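Local coordinates for protein VIN1 (Oscarella pearsei, PDB 6BFI) that binds actin filaments and may play a role in cell-cell adhesion, as a sponge homolog of vinculin, at residues Ile299-Arg304 with Ala425-Cys430; Asn53-Ala58 with Ser120-Cys125; Asn689-Leu694 with Ile830-Lys835; Ala505-Asp510 with Ala535-Arg540; Tyr144-Lys149 with Tyr233-Leu238. All coordinates share one frame; numbering follows the deposited sequence.

Contact 1. Residues Ile299-Arg304 with Ala425-Cys430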
# COMPACT_ATOMS: atom_id res chain seq x y z
N ILE A 299 -2.97 -1.65 26.25
CA ILE A 299 -2.37 -0.76 27.24
C ILE A 299 -0.91 -0.49 26.88
O ILE A 299 -0.43 0.65 26.99
CB ILE A 299 -2.51 -1.37 28.64
CG1 ILE A 299 -3.98 -1.50 29.02
CG2 ILE A 299 -1.76 -0.52 29.67
CD1 ILE A 299 -4.22 -2.15 30.37
N SER A 300 -0.19 -1.53 26.44
CA SER A 300 1.20 -1.34 26.03
C SER A 300 1.30 -0.38 24.85
O SER A 300 2.23 0.44 24.79
CB SER A 300 1.84 -2.68 25.67
OG SER A 300 2.24 -3.38 26.84
N GLU A 301 0.37 -0.47 23.90
CA GLU A 301 0.37 0.48 22.79
C GLU A 301 0.08 1.90 23.28
O GLU A 301 0.69 2.87 22.82
CB GLU A 301 -0.65 0.06 21.73
CG GLU A 301 -0.93 1.09 20.65
CD GLU A 301 0.22 1.27 19.66
OE1 GLU A 301 1.27 0.61 19.82
OE2 GLU A 301 0.07 2.07 18.72
N GLY A 302 -0.84 2.03 24.24
CA GLY A 302 -1.12 3.34 24.80
C GLY A 302 0.09 3.97 25.46
O GLY A 302 0.37 5.16 25.27
N ARG A 303 0.84 3.18 26.24
CA ARG A 303 2.04 3.72 26.89
C ARG A 303 3.14 3.99 25.87
O ARG A 303 3.91 4.95 26.03
CB ARG A 303 2.51 2.76 27.98
CG ARG A 303 1.47 2.52 29.06
CD ARG A 303 1.95 1.54 30.12
NE ARG A 303 0.90 1.30 31.12
CZ ARG A 303 1.00 0.44 32.12
NH1 ARG A 303 2.10 -0.28 32.28
NH2 ARG A 303 -0.01 0.29 32.97
N ARG A 304 3.24 3.16 24.83
CA ARG A 304 4.21 3.41 23.77
C ARG A 304 3.95 4.75 23.10
O ARG A 304 4.89 5.52 22.86
CB ARG A 304 4.17 2.28 22.74
CG ARG A 304 5.30 2.33 21.72
CD ARG A 304 4.99 1.48 20.50
NE ARG A 304 4.26 2.23 19.48
CZ ARG A 304 4.84 2.90 18.49
NH1 ARG A 304 6.16 2.91 18.37
NH2 ARG A 304 4.10 3.56 17.61
N ALA A 425 2.42 6.10 10.78
CA ALA A 425 2.37 4.83 10.06
C ALA A 425 2.28 3.64 11.01
O ALA A 425 1.72 2.60 10.65
CB ALA A 425 3.59 4.69 9.16
N SER A 426 2.81 3.78 12.23
CA SER A 426 2.82 2.67 13.17
C SER A 426 1.60 2.64 14.10
O SER A 426 1.31 1.58 14.66
CB SER A 426 4.08 2.71 14.03
OG SER A 426 5.22 2.32 13.28
N SER A 427 0.90 3.76 14.27
CA SER A 427 -0.17 3.81 15.26
C SER A 427 -1.40 4.58 14.78
O SER A 427 -2.27 4.89 15.61
CB SER A 427 0.33 4.44 16.56
OG SER A 427 1.44 3.72 17.08
N GLY A 428 -1.51 4.90 13.50
CA GLY A 428 -2.61 5.70 13.02
C GLY A 428 -3.81 4.93 12.54
O GLY A 428 -4.75 5.54 12.01
N GLY A 429 -3.83 3.61 12.71
CA GLY A 429 -4.95 2.82 12.24
C GLY A 429 -5.12 2.79 10.74
O GLY A 429 -6.24 2.57 10.26
N CYS A 430 -4.06 3.02 9.98
CA CYS A 430 -4.14 2.99 8.53
C CYS A 430 -3.89 1.57 8.01
O CYS A 430 -3.28 0.74 8.69
CB CYS A 430 -3.14 3.96 7.91
SG CYS A 430 -1.43 3.72 8.44
O HOH W 1 -2.59 2.95 17.82
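S427 wedges its hydroxyl between the carboxylate of E301 and the guanidinium of R304. The contact belongs to the all-helical vinculin-family fold. It joins the E301 and R304 side of helix 289-306 to S426 and S427 on helix 399-427. The hydroxyl works both ways. S427 OG donates to E301 OE2 at 2.7 Å, reaching the oxygen on its syn side and 17° out of the carboxylate plane. The same OG accepts from R304 NH2, also at 2.7 Å and in the plane of the guanidinium, with an N-H...O angle of 155°. R304 gets there because its chain bends at chi3 (88°), which turns the guanidinium back beside E301. R304 NE then lies 3.4 Å from E301 OE1, a salt bridge with a weak hydrogen bond, so acid and base are tied on one helix face before they meet the serine. With an alanine in place of S427, R304 NH2 would probably lose its acceptor here and E301 OE2 a donor. E301 also packs on L271 and F275 of helix 268-283. Beside the serine bonds, R304 NH2 touches S426 CB at 3.7 Å. A water also donates to the acid: it bonds E301 OE2 at 2.9 Å and S427 O at 3.0 Å.

Contact 2. Residues Asn53-Ala58 with Ser120-Cys125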
# COMPACT_ATOMS: atom_id res chain seq x y z
N ASN A 53 0.51 -24.26 -34.09
CA ASN A 53 0.64 -22.89 -34.56
C ASN A 53 1.58 -22.09 -33.67
O ASN A 53 2.32 -21.22 -34.15
CB ASN A 53 -0.74 -22.23 -34.63
CG ASN A 53 -1.60 -22.83 -35.72
OD1 ASN A 53 -1.12 -23.17 -36.80
ND2 ASN A 53 -2.88 -22.99 -35.44
N LEU A 54 1.58 -22.36 -32.36
CA LEU A 54 2.57 -21.72 -31.49
C LEU A 54 3.98 -22.16 -31.87
O LEU A 54 4.91 -21.34 -31.89
CB LEU A 54 2.27 -22.04 -30.03
CG LEU A 54 2.99 -21.18 -28.99
CD1 LEU A 54 2.71 -19.70 -29.22
CD2 LEU A 54 2.58 -21.59 -27.58
N VAL A 55 4.15 -23.44 -32.19
CA VAL A 55 5.44 -23.93 -32.69
C VAL A 55 5.78 -23.27 -34.02
O VAL A 55 6.96 -23.09 -34.34
CB VAL A 55 5.41 -25.47 -32.79
CG1 VAL A 55 6.59 -26.00 -33.60
CG2 VAL A 55 5.40 -26.10 -31.41
N GLN A 56 4.77 -22.89 -34.80
CA GLN A 56 5.03 -22.23 -36.07
C GLN A 56 5.54 -20.81 -35.85
O GLN A 56 6.58 -20.42 -36.39
CB GLN A 56 3.75 -22.22 -36.92
CG GLN A 56 3.98 -22.27 -38.42
CD GLN A 56 4.40 -23.65 -38.91
OE1 GLN A 56 4.37 -24.62 -38.16
NE2 GLN A 56 4.80 -23.73 -40.17
N VAL A 57 4.81 -20.01 -35.06
CA VAL A 57 5.20 -18.62 -34.88
C VAL A 57 6.49 -18.52 -34.07
O VAL A 57 7.23 -17.54 -34.19
CB VAL A 57 4.06 -17.81 -34.23
CG1 VAL A 57 2.77 -18.02 -35.00
CG2 VAL A 57 3.89 -18.19 -32.77
N ALA A 58 6.78 -19.53 -33.25
CA ALA A 58 8.05 -19.52 -32.52
C ALA A 58 9.20 -20.00 -33.42
O ALA A 58 10.29 -19.43 -33.38
CB ALA A 58 7.94 -20.40 -31.27
N SER A 120 4.23 -22.96 -21.95
CA SER A 120 4.84 -21.98 -21.06
C SER A 120 6.32 -21.79 -21.37
O SER A 120 6.80 -20.66 -21.51
CB SER A 120 4.66 -22.40 -19.60
OG SER A 120 5.40 -21.55 -18.75
N ASP A 121 7.07 -22.89 -21.48
CA ASP A 121 8.50 -22.78 -21.77
C ASP A 121 8.74 -22.18 -23.15
O ASP A 121 9.66 -21.37 -23.33
CB ASP A 121 9.17 -24.15 -21.65
CG ASP A 121 9.06 -24.73 -20.25
OD1 ASP A 121 8.95 -23.95 -19.29
OD2 ASP A 121 9.10 -25.97 -20.12
N LEU A 122 7.92 -22.58 -24.13
CA LEU A 122 8.05 -22.05 -25.48
C LEU A 122 7.97 -20.53 -25.50
O LEU A 122 8.79 -19.86 -26.13
CB LEU A 122 6.98 -22.66 -26.39
CG LEU A 122 7.48 -23.58 -27.50
CD1 LEU A 122 6.36 -23.91 -28.46
CD2 LEU A 122 8.65 -22.95 -28.23
N LEU A 123 6.97 -19.97 -24.81
CA LEU A 123 6.90 -18.52 -24.71
C LEU A 123 7.97 -17.95 -23.79
O LEU A 123 8.37 -16.79 -23.95
CB LEU A 123 5.51 -18.10 -24.24
CG LEU A 123 4.36 -18.47 -25.18
CD1 LEU A 123 3.01 -18.34 -24.49
CD2 LEU A 123 4.40 -17.61 -26.44
N MET A 124 8.48 -18.76 -22.86
CA MET A 124 9.40 -18.26 -21.84
C MET A 124 10.82 -18.09 -22.35
O MET A 124 11.55 -17.24 -21.83
CB MET A 124 9.39 -19.19 -20.62
CG MET A 124 8.50 -18.71 -19.50
SD MET A 124 8.80 -16.98 -19.06
CE MET A 124 10.51 -17.05 -18.53
N CYS A 125 11.26 -18.88 -23.33
CA CYS A 125 12.59 -18.61 -23.88
C CYS A 125 12.60 -17.30 -24.65
O CYS A 125 13.57 -16.54 -24.59
CB CYS A 125 13.06 -19.78 -24.76
SG CYS A 125 11.93 -20.32 -26.05
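L122 straddles V55 and A58 with its two methyls. One methyl, L122 CD1, meets V55 CG2 at 3.8 Å. The other, L122 CD2, meets A58 CB at 4.0 Å. The side chains of L122 and V55 cross at about a right angle, so V55 presents one branch to the leucine rather than lying along it. The chi1 of L122 is -113°, off the staggered values. L54 and L123 form the second crossing, again at about a right angle. Here the methyls touch, L54 CD1 to L123 CD2 at 3.9 Å. L54 has CG anti to the backbone N (chi1 -165°), and this carries the methyl across to L123. The two helical segments run nearly parallel, 15° apart, with their axes 10.8 Å from each other at closest approach. They lie in a helical bundle, consistent with the four-helix bundles of the vinculin family. Helix 8-32 closes one flank, where V13 touches both L54 and L123. Helix 68-97 closes another, with L74, S77 and V81 against L122 and Q82 against V55. The small A58 lets the backbones come close: A58 CA lies 7.5 Å from L122 CA, the nearest backbone approach here.

Contact 3. Residues Asn689-Leu694 with Ile830-Lys835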
# COMPACT_ATOMS: atom_id res chain seq x y z
N ASN A 689 -27.11 -9.72 4.13
CA ASN A 689 -25.70 -9.53 3.77
C ASN A 689 -25.30 -10.69 2.86
O ASN A 689 -24.97 -11.78 3.35
CB ASN A 689 -24.82 -9.45 5.01
CG ASN A 689 -23.41 -8.99 4.70
OD1 ASN A 689 -22.95 -9.09 3.57
ND2 ASN A 689 -22.72 -8.50 5.72
N ASP A 690 -25.31 -10.45 1.55
CA ASP A 690 -24.92 -11.48 0.60
C ASP A 690 -23.41 -11.67 0.52
O ASP A 690 -22.96 -12.75 0.12
CB ASP A 690 -25.47 -11.14 -0.79
CG ASP A 690 -26.98 -10.98 -0.79
OD1 ASP A 690 -27.65 -11.67 -0.00
OD2 ASP A 690 -27.49 -10.16 -1.59
N LEU A 691 -22.62 -10.66 0.91
CA LEU A 691 -21.17 -10.79 0.87
C LEU A 691 -20.69 -11.90 1.79
O LEU A 691 -19.85 -12.73 1.41
CB LEU A 691 -20.52 -9.45 1.23
CG LEU A 691 -19.01 -9.29 1.04
CD1 LEU A 691 -18.68 -7.87 0.64
CD2 LEU A 691 -18.23 -9.67 2.29
N ILE A 692 -21.21 -11.93 3.02
CA ILE A 692 -20.85 -12.98 3.96
C ILE A 692 -21.24 -14.35 3.41
O ILE A 692 -20.52 -15.34 3.60
CB ILE A 692 -21.51 -12.70 5.33
CG1 ILE A 692 -20.99 -11.39 5.91
CG2 ILE A 692 -21.25 -13.85 6.30
CD1 ILE A 692 -19.48 -11.33 6.03
N SER A 693 -22.37 -14.42 2.71
CA SER A 693 -22.81 -15.68 2.12
C SER A 693 -21.82 -16.15 1.05
O SER A 693 -21.39 -17.31 1.06
CB SER A 693 -24.21 -15.53 1.53
OG SER A 693 -25.07 -14.86 2.44
N LEU A 694 -21.47 -15.26 0.12
CA LEU A 694 -20.51 -15.61 -0.92
C LEU A 694 -19.18 -16.04 -0.33
O LEU A 694 -18.54 -16.98 -0.81
CB LEU A 694 -20.31 -14.44 -1.88
CG LEU A 694 -21.54 -13.84 -2.57
CD1 LEU A 694 -21.11 -12.84 -3.63
CD2 LEU A 694 -22.42 -14.92 -3.16
N ILE A 830 -27.54 -3.13 3.46
CA ILE A 830 -26.73 -4.26 3.89
C ILE A 830 -26.61 -4.26 5.41
O ILE A 830 -26.62 -3.20 6.06
CB ILE A 830 -25.34 -4.23 3.22
CG1 ILE A 830 -24.69 -5.61 3.25
CG2 ILE A 830 -24.43 -3.20 3.88
CD1 ILE A 830 -23.37 -5.68 2.53
N LEU A 831 -26.53 -5.45 5.99
CA LEU A 831 -26.54 -5.62 7.44
C LEU A 831 -25.15 -6.04 7.91
O LEU A 831 -24.67 -7.13 7.56
CB LEU A 831 -27.58 -6.66 7.87
CG LEU A 831 -29.04 -6.18 7.86
CD1 LEU A 831 -29.95 -7.20 8.51
CD2 LEU A 831 -29.15 -4.83 8.55
N TRP A 832 -24.51 -5.18 8.69
CA TRP A 832 -23.23 -5.51 9.31
C TRP A 832 -23.38 -5.60 10.82
O TRP A 832 -22.77 -4.83 11.56
CB TRP A 832 -22.16 -4.48 8.93
CG TRP A 832 -21.66 -4.62 7.53
CD1 TRP A 832 -22.06 -3.90 6.44
CD2 TRP A 832 -20.67 -5.54 7.06
NE1 TRP A 832 -21.37 -4.32 5.33
CE2 TRP A 832 -20.51 -5.32 5.68
CE3 TRP A 832 -19.89 -6.53 7.68
CZ2 TRP A 832 -19.62 -6.06 4.90
CZ3 TRP A 832 -19.00 -7.26 6.91
CH2 TRP A 832 -18.87 -7.02 5.53
N ARG A 833 -24.20 -6.54 11.27
CA ARG A 833 -24.43 -6.78 12.69
C ARG A 833 -23.71 -8.06 13.09
O ARG A 833 -23.84 -9.08 12.41
CB ARG A 833 -25.92 -6.87 13.00
CG ARG A 833 -26.73 -5.70 12.45
CD ARG A 833 -28.16 -5.65 12.99
NE ARG A 833 -29.02 -6.69 12.43
CZ ARG A 833 -30.35 -6.71 12.56
NH1 ARG A 833 -30.96 -5.74 13.22
NH2 ARG A 833 -31.05 -7.69 12.02
N LYS A 834 -22.95 -8.00 14.18
CA LYS A 834 -22.26 -9.18 14.68
C LYS A 834 -23.26 -10.27 15.05
O LYS A 834 -24.37 -9.99 15.50
CB LYS A 834 -21.40 -8.82 15.89
CG LYS A 834 -19.95 -9.27 15.80
CD LYS A 834 -19.11 -8.25 15.05
CE LYS A 834 -17.63 -8.59 15.14
NZ LYS A 834 -16.77 -7.49 14.61
N LYS A 835 -22.85 -11.52 14.85
CA LYS A 835 -23.73 -12.65 15.09
C LYS A 835 -24.08 -12.76 16.58
O LYS A 835 -23.39 -12.23 17.45
CB LYS A 835 -23.08 -13.95 14.61
CG LYS A 835 -24.06 -15.00 14.12
CD LYS A 835 -23.33 -16.18 13.52
CE LYS A 835 -24.26 -17.05 12.69
NZ LYS A 835 -23.53 -18.14 12.00
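This is a mixed polar and aromatic contact between the start of helix 690-710 and the irregular chain that follows helix 786-817, close to the C terminus. N689 is the N-cap of the helix, and its amide serves both sides. The oxygen faces the helix: N689 OD1 accepts from L691 N at 3.1 Å and from I692 N at 3.4 Å, both weak bonds. The nitrogen faces the tail: N689 ND2 gives a weak hydrogen bond to L831 O at 3.0 Å, bent to 134°. With CG anti to the backbone N (chi1 -169°), the amide reaches the indole of W832 as well. N689 ND2 sits 3.7 Å above the plane of the W832 ring, over its centre, and the amide and ring planes are 70° apart. L691 CD2 lies 4.2 Å from W832 CH2, and I692 CD1 lies 4.2 Å from W832 CZ3. I830 fills in beside the cap, its CD1 3.6 Å from N689 OD1. An alanine in place of W832 is likely to leave the amide nitrogen without its aromatic cover and to open a gap beside L691 and I692. W684 meets the W832 ring edge-to-face, and a backbone bond joins L831 to G688. This placement is consistent with the C-terminal arm that packs against the tail bundle in vinculins. One N-H of the N689 amide thus goes to L831 O, and the other points at the face of the W832 ring, where it probably makes a weak N-H...pi contact.

Contact 4. Residues Ala505-Asp510 with Ala535-Arg540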
# COMPACT_ATOMS: atom_id res chain seq x y z
N ALA A 505 -7.77 24.70 20.02
CA ALA A 505 -7.31 25.05 21.36
C ALA A 505 -5.99 25.81 21.31
O ALA A 505 -5.84 26.86 21.94
CB ALA A 505 -7.19 23.79 22.21
N ARG A 506 -5.01 25.28 20.57
CA ARG A 506 -3.71 25.93 20.47
C ARG A 506 -3.84 27.33 19.87
O ARG A 506 -3.20 28.28 20.33
CB ARG A 506 -2.75 25.08 19.65
CG ARG A 506 -2.30 23.81 20.36
CD ARG A 506 -1.70 22.79 19.40
NE ARG A 506 -0.26 22.62 19.58
CZ ARG A 506 0.65 22.94 18.67
NH1 ARG A 506 0.28 23.46 17.50
NH2 ARG A 506 1.94 22.75 18.92
N ILE A 507 -4.68 27.47 18.84
CA ILE A 507 -4.90 28.79 18.24
C ILE A 507 -5.58 29.72 19.24
O ILE A 507 -5.29 30.92 19.28
CB ILE A 507 -5.70 28.66 16.93
CG1 ILE A 507 -4.81 28.12 15.81
CG2 ILE A 507 -6.30 29.99 16.52
CD1 ILE A 507 -5.55 27.83 14.53
N GLN A 508 -6.49 29.18 20.07
CA GLN A 508 -7.11 30.00 21.10
C GLN A 508 -6.08 30.53 22.09
O GLN A 508 -6.07 31.72 22.42
CB GLN A 508 -8.20 29.21 21.83
CG GLN A 508 -9.53 29.15 21.11
CD GLN A 508 -10.58 28.40 21.91
OE1 GLN A 508 -10.46 28.26 23.13
NE2 GLN A 508 -11.61 27.92 21.23
N ALA A 509 -5.20 29.65 22.57
CA ALA A 509 -4.18 30.07 23.53
C ALA A 509 -3.21 31.08 22.91
O ALA A 509 -2.86 32.08 23.55
CB ALA A 509 -3.42 28.86 24.06
N ASP A 510 -2.78 30.83 21.67
CA ASP A 510 -1.80 31.72 21.05
C ASP A 510 -2.42 33.07 20.70
O ASP A 510 -1.76 34.11 20.80
CB ASP A 510 -1.20 31.06 19.81
CG ASP A 510 -0.26 29.92 20.16
OD1 ASP A 510 0.22 29.88 21.31
OD2 ASP A 510 -0.00 29.06 19.29
N ALA A 535 -1.08 32.52 12.08
CA ALA A 535 -1.37 32.43 10.66
C ALA A 535 -0.98 31.06 10.10
O ALA A 535 -1.71 30.49 9.27
CB ALA A 535 -0.64 33.54 9.90
N ARG A 536 0.15 30.52 10.54
CA ARG A 536 0.58 29.21 10.05
C ARG A 536 -0.35 28.10 10.54
O ARG A 536 -0.67 27.18 9.79
CB ARG A 536 2.03 28.93 10.46
CG ARG A 536 3.04 29.85 9.79
CD ARG A 536 4.47 29.35 9.99
NE ARG A 536 4.88 29.39 11.39
CZ ARG A 536 5.54 30.41 11.95
NH1 ARG A 536 5.86 31.47 11.22
NH2 ARG A 536 5.88 30.35 13.23
N GLN A 537 -0.78 28.18 11.81
CA GLN A 537 -1.71 27.18 12.32
C GLN A 537 -3.05 27.24 11.58
O GLN A 537 -3.63 26.20 11.24
CB GLN A 537 -1.91 27.37 13.82
CG GLN A 537 -0.65 27.16 14.64
CD GLN A 537 -0.86 27.41 16.12
OE1 GLN A 537 -1.76 26.83 16.74
NE2 GLN A 537 -0.03 28.28 16.69
N ALA A 538 -3.53 28.46 11.30
CA ALA A 538 -4.78 28.60 10.56
C ALA A 538 -4.65 28.05 9.15
O ALA A 538 -5.55 27.35 8.66
CB ALA A 538 -5.19 30.07 10.52
N ASN A 539 -3.53 28.34 8.47
CA ASN A 539 -3.35 27.80 7.12
C ASN A 539 -3.20 26.28 7.14
O ASN A 539 -3.61 25.61 6.18
CB ASN A 539 -2.14 28.45 6.45
CG ASN A 539 -2.55 29.49 5.43
OD1 ASN A 539 -2.90 29.16 4.30
ND2 ASN A 539 -2.51 30.76 5.82
N ARG A 540 -2.63 25.72 8.21
CA ARG A 540 -2.62 24.27 8.35
C ARG A 540 -4.04 23.73 8.51
O ARG A 540 -4.37 22.66 7.98
CB ARG A 540 -1.75 23.87 9.54
CG ARG A 540 -0.26 23.85 9.20
CD ARG A 540 0.04 22.73 8.22
NE ARG A 540 -0.20 21.43 8.84
CZ ARG A 540 -0.58 20.34 8.17
NH1 ARG A 540 -0.79 20.40 6.86
NH2 ARG A 540 -0.77 19.20 8.82
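Q537 carries the tight part of this contact by lying against I507 and reaching D510. The glutamine chain is extended beyond CG (chi2 178°), and it slides past I507 in the opposite direction. Q537 CB is 3.6 Å from I507 CG1. The amide oxygen is wedged between carbons, with Q537 OE1 3.4 Å from I507 CG1 and 3.5 Å from R506 CB. The amide nitrogen has the polar partner. Q537 NE2 donates to D510 OD2 at 2.7 Å in a nearly straight bond, 168° at the hydrogen. D510 OD2 uses its anti lone pair and lies in the plane of the Q537 amide, while the carboxylate plane is nearly perpendicular to it. S533 also bonds Q537 NE2, so both partners fix how the amide is turned. Helices 496-519 and 524-550 follow each other in the chain and form an antiparallel helical hairpin, at 159° in these segments. Helix 589-615 packs on it, with V603 and V606 on I507 and V602 on A538. I572 of helix 572-584 also touches A538, as expected in a helical bundle. Here I507 CD1 rests 3.9 Å from A538 N. The other side is looser. The guanidinium of the partly exposed R506 lies at the margin, and R506 NH1 comes no nearer to Q537 OE1 than 4.0 Å.

Contact 5. Residues Tyr144-Lys149 with Tyr233-Leu238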
# COMPACT_ATOMS: atom_id res chain seq x y z
N TYR A 144 27.56 3.75 -18.07
CA TYR A 144 28.01 5.05 -18.55
C TYR A 144 27.72 6.17 -17.56
O TYR A 144 28.32 7.25 -17.66
CB TYR A 144 27.38 5.38 -19.90
CG TYR A 144 27.99 6.61 -20.55
CD1 TYR A 144 29.33 6.63 -20.92
CD2 TYR A 144 27.23 7.75 -20.78
CE1 TYR A 144 29.89 7.75 -21.51
CE2 TYR A 144 27.78 8.87 -21.37
CZ TYR A 144 29.12 8.86 -21.73
OH TYR A 144 29.67 9.98 -22.31
N LEU A 145 26.81 5.95 -16.60
CA LEU A 145 26.53 6.98 -15.60
C LEU A 145 27.79 7.39 -14.85
O LEU A 145 27.97 8.58 -14.53
CB LEU A 145 25.46 6.49 -14.63
CG LEU A 145 24.01 6.60 -15.10
CD1 LEU A 145 23.07 6.05 -14.04
CD2 LEU A 145 23.67 8.04 -15.43
N ASP A 146 28.67 6.44 -14.55
CA ASP A 146 29.82 6.71 -13.69
C ASP A 146 30.85 7.63 -14.34
O ASP A 146 31.73 8.13 -13.64
CB ASP A 146 30.49 5.40 -13.28
CG ASP A 146 30.90 5.39 -11.83
OD1 ASP A 146 30.07 5.75 -10.97
OD2 ASP A 146 32.06 5.02 -11.53
N VAL A 147 30.75 7.87 -15.65
CA VAL A 147 31.70 8.75 -16.33
C VAL A 147 31.57 10.19 -15.85
O VAL A 147 32.53 10.96 -15.92
CB VAL A 147 31.50 8.63 -17.86
CG1 VAL A 147 32.40 9.60 -18.61
CG2 VAL A 147 31.77 7.21 -18.32
N ALA A 148 30.40 10.57 -15.33
CA ALA A 148 30.16 11.96 -14.95
C ALA A 148 31.06 12.43 -13.81
O ALA A 148 31.20 13.64 -13.61
CB ALA A 148 28.69 12.15 -14.57
N LYS A 149 31.68 11.51 -13.08
CA LYS A 149 32.50 11.90 -11.94
C LYS A 149 33.81 12.56 -12.35
O LYS A 149 34.46 13.20 -11.51
CB LYS A 149 32.78 10.69 -11.05
CG LYS A 149 31.52 9.98 -10.58
CD LYS A 149 31.81 8.95 -9.51
CE LYS A 149 30.52 8.32 -9.01
NZ LYS A 149 30.76 7.38 -7.88
N TYR A 233 25.71 12.01 -5.33
CA TYR A 233 24.42 11.61 -4.77
C TYR A 233 23.41 11.38 -5.87
O TYR A 233 22.67 10.39 -5.85
CB TYR A 233 23.93 12.68 -3.79
CG TYR A 233 22.47 12.55 -3.42
CD1 TYR A 233 22.06 11.69 -2.41
CD2 TYR A 233 21.49 13.30 -4.07
CE1 TYR A 233 20.72 11.57 -2.07
CE2 TYR A 233 20.16 13.19 -3.74
CZ TYR A 233 19.78 12.32 -2.74
OH TYR A 233 18.45 12.20 -2.40
N VAL A 234 23.35 12.28 -6.86
CA VAL A 234 22.42 12.08 -7.96
C VAL A 234 22.82 10.87 -8.79
O VAL A 234 21.96 10.09 -9.24
CB VAL A 234 22.31 13.36 -8.81
CG1 VAL A 234 21.31 13.16 -9.94
CG2 VAL A 234 21.92 14.55 -7.94
N ILE A 235 24.13 10.67 -8.99
CA ILE A 235 24.60 9.50 -9.72
C ILE A 235 24.18 8.22 -9.01
O ILE A 235 23.79 7.24 -9.65
CB ILE A 235 26.12 9.56 -9.91
CG1 ILE A 235 26.52 10.83 -10.66
CG2 ILE A 235 26.62 8.33 -10.66
CD1 ILE A 235 28.01 11.02 -10.80
N GLN A 236 24.25 8.22 -7.68
CA GLN A 236 23.87 7.02 -6.94
C GLN A 236 22.37 6.80 -6.96
O GLN A 236 21.90 5.66 -7.03
CB GLN A 236 24.39 7.09 -5.50
CG GLN A 236 25.58 6.19 -5.22
CD GLN A 236 25.25 4.71 -5.39
OE1 GLN A 236 24.09 4.31 -5.33
NE2 GLN A 236 26.28 3.90 -5.60
N LYS A 237 21.58 7.88 -6.89
CA LYS A 237 20.13 7.73 -7.00
C LYS A 237 19.75 7.12 -8.35
O LYS A 237 18.93 6.20 -8.42
CB LYS A 237 19.44 9.07 -6.78
CG LYS A 237 17.93 9.00 -6.89
CD LYS A 237 17.24 10.30 -6.50
CE LYS A 237 17.27 10.53 -5.00
NZ LYS A 237 16.49 11.74 -4.60
N LEU A 238 20.35 7.63 -9.43
CA LEU A 238 20.09 7.04 -10.75
C LEU A 238 20.54 5.59 -10.80
O LEU A 238 19.82 4.72 -11.32
CB LEU A 238 20.80 7.86 -11.83
CG LEU A 238 20.12 9.16 -12.27
CD1 LEU A 238 21.08 10.02 -13.08
CD2 LEU A 238 18.87 8.84 -13.08
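I235 is the first residue of segment 233-238 to touch segment 144-149, and it has the largest share of the buried surface. Its two branches part. I235 CG2 stays near the backbone, 4.1 Å from L145 O. The longer branch, with CG1 anti to the carbonyl carbon (chi1 -58°), sets its end methyl against two side chains. I235 CD1 meets A148 CB at 4.0 Å and K149 CG at 3.7 Å. The extended lysine chain crosses over this methyl, so its apolar part covers the isoleucine. Its charged end goes on to the acid of its own segment, where K149 NZ and D146 OD1 form a salt bridge at 3.6 Å on the exposed side. L238 ends the segment and returns to the interface. Its side chain crosses that of L145 at about a right angle, with L145 CD1 3.6 Å from L238 CB. A methyl pair, L145 CD2 and L238 CD1, lies 4.0 Å apart. L164 and M168 of helix 154-178 press on L145. In helix 185-215, L205 touches I235 and I209 touches A148. Four helical parts therefore share this apolar centre, consistent with a four-helix bundle of the vinculin family.

Overall arrangement
From the N terminus, contact 2 comes first and closes a loop of 61 residues between helices 41-59 and 102-145. Contact 5 starts near the far end of that same long helix and spans 83 residues to helix 224-249. Helix 102-145 thus links the two, whose centres are about 40 Å apart. Contact 1 follows, closing 120 residues between helices 289-306 and 399-427. Contact 4 is the shortest loop, 24 residues within a helical hairpin. Contact 3 closes the longest, 135 residues, and ties the C-terminal stretch to helix 690-710. All five run in series: none nests in another or crosses it, and no two touch.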